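Long-range contact in SA2223 protein (Staphylococcus aureus, PDB 5KAV), which is of uncharacterised function but probably binds small-molecule effectors, as a member of the integron-associated effector-binding family: residues 12-17 against 81-86. Numbering follows the deposited sequence.
Sequences TLVGIK and ADIAKY
Val14 opens the contact by pushing both its methyl groups against the loop 81-86. With CG1 anti to the backbone N (chi1 -176°), both branches face the loop: CG1 sits 3.6 Å from Tyr86 CB and reaches Ile83 CG1 as well, while CG2 meets Ile83 CD1. The separation of Val14 CG2 from Ile83 CD1, 3.2 Å, is tighter than carbons usually allow, but Ile83 is poorly ordered and the closeness is doubtful. At Gly15 the strand turns a corner, and Gly15 O lies 3.4 Å from Tyr86 CB, oblique to the ring. Beyond the corner, Ile16 comes at the ring from its edge, in plane, with Ile16 CG1 3.9 Å from Tyr86 CD1. One ring face carries Lys85 CG, offset toward the rim. The phenol OH hydrogen-bonds Asp45 of helix 42-49, and Leu46 of that helix also touches the tyrosine. Within the loop, Tyr86 N hydrogen-bonds to Ile83 O at 2.7 Å, tying together the two residues that receive Val14. The contact thus packs the connection between strands 69-76 and 87-102 against the bend in strand 4-20, part of the closed antiparallel barrel, consistent with the effector-binding family of the SHS2 clan.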
# COMPACT_ATOMS: atom_id res chain seq x y z
N THR A 12 -10.35 8.32 3.12
CA THR A 12 -9.54 9.03 4.09
C THR A 12 -8.68 8.02 4.80
O THR A 12 -9.18 7.02 5.32
CB THR A 12 -10.39 9.78 5.11
OG1 THR A 12 -11.23 10.71 4.44
CG2 THR A 12 -9.50 10.53 6.07
N LEU A 13 -7.39 8.28 4.82
CA LEU A 13 -6.43 7.41 5.48
C LEU A 13 -5.79 8.13 6.63
O LEU A 13 -5.37 9.28 6.49
CB LEU A 13 -5.35 6.94 4.52
CG LEU A 13 -5.80 6.17 3.27
CD1 LEU A 13 -4.62 5.76 2.47
CD2 LEU A 13 -6.60 4.96 3.62
N VAL A 14 -5.74 7.45 7.76
CA VAL A 14 -5.15 8.00 8.97
C VAL A 14 -3.94 7.17 9.35
O VAL A 14 -4.04 5.95 9.45
CB VAL A 14 -6.14 7.99 10.14
CG1 VAL A 14 -5.54 8.65 11.36
CG2 VAL A 14 -7.44 8.65 9.73
N GLY A 15 -2.82 7.84 9.62
CA GLY A 15 -1.62 7.11 10.04
C GLY A 15 -0.42 8.00 10.16
O GLY A 15 -0.54 9.17 10.57
N ILE A 16 0.73 7.45 9.79
CA ILE A 16 2.00 8.16 9.88
C ILE A 16 2.77 7.96 8.58
O ILE A 16 3.02 6.82 8.14
CB ILE A 16 2.85 7.67 11.05
CG1 ILE A 16 2.16 7.98 12.38
CG2 ILE A 16 4.27 8.29 10.99
CD1 ILE A 16 2.91 7.46 13.50
N LYS A 17 3.18 9.09 7.99
CA LYS A 17 4.00 9.11 6.79
C LYS A 17 5.43 9.51 7.13
O LYS A 17 5.67 10.54 7.76
CB LYS A 17 3.42 10.09 5.75
CG LYS A 17 4.11 10.01 4.40
CD LYS A 17 3.68 11.14 3.43
CE LYS A 17 4.04 12.52 3.96
NZ LYS A 17 4.02 13.59 2.90
N ALA A 81 -11.22 13.78 15.87
CA ALA A 81 -10.54 14.49 16.94
C ALA A 81 -9.38 13.68 17.51
O ALA A 81 -8.37 14.25 17.92
CB ALA A 81 -11.55 14.85 18.06
N ASP A 82 -9.53 12.36 17.53
CA ASP A 82 -8.44 11.48 17.91
C ASP A 82 -7.32 11.56 16.85
O ASP A 82 -6.16 11.25 17.13
CB ASP A 82 -8.92 10.03 18.06
CG ASP A 82 -9.66 9.78 19.37
OD1 ASP A 82 -9.00 9.43 20.37
OD2 ASP A 82 -10.90 9.92 19.38
N ILE A 83 -7.70 12.00 15.65
CA ILE A 83 -6.82 12.02 14.49
C ILE A 83 -5.70 13.06 14.54
O ILE A 83 -4.71 12.96 13.81
CB ILE A 83 -7.67 12.23 13.23
CG1 ILE A 83 -8.10 10.87 12.70
CG2 ILE A 83 -6.95 13.06 12.16
CD1 ILE A 83 -8.88 10.94 11.45
N ALA A 84 -5.85 14.05 15.42
CA ALA A 84 -5.01 15.24 15.42
C ALA A 84 -3.49 14.96 15.44
O ALA A 84 -2.73 15.69 14.80
CB ALA A 84 -5.40 16.12 16.59
N LYS A 85 -3.06 13.93 16.18
CA LYS A 85 -1.63 13.51 16.26
C LYS A 85 -1.14 12.72 15.03
O LYS A 85 0.03 12.34 14.95
CB LYS A 85 -1.40 12.64 17.50
CG LYS A 85 -2.02 11.21 17.45
CD LYS A 85 -1.83 10.43 18.77
CE LYS A 85 -2.69 9.14 18.90
NZ LYS A 85 -4.16 9.28 19.26
N TYR A 86 -2.05 12.44 14.11
CA TYR A 86 -1.75 11.59 12.97
C TYR A 86 -1.75 12.38 11.71
O TYR A 86 -2.35 13.47 11.63
CB TYR A 86 -2.76 10.46 12.84
CG TYR A 86 -2.55 9.33 13.83
CD1 TYR A 86 -1.33 8.66 13.89
CD2 TYR A 86 -3.56 8.94 14.72
CE1 TYR A 86 -1.11 7.63 14.83
CE2 TYR A 86 -3.36 7.91 15.64
CZ TYR A 86 -2.13 7.26 15.68
OH TYR A 86 -1.95 6.24 16.57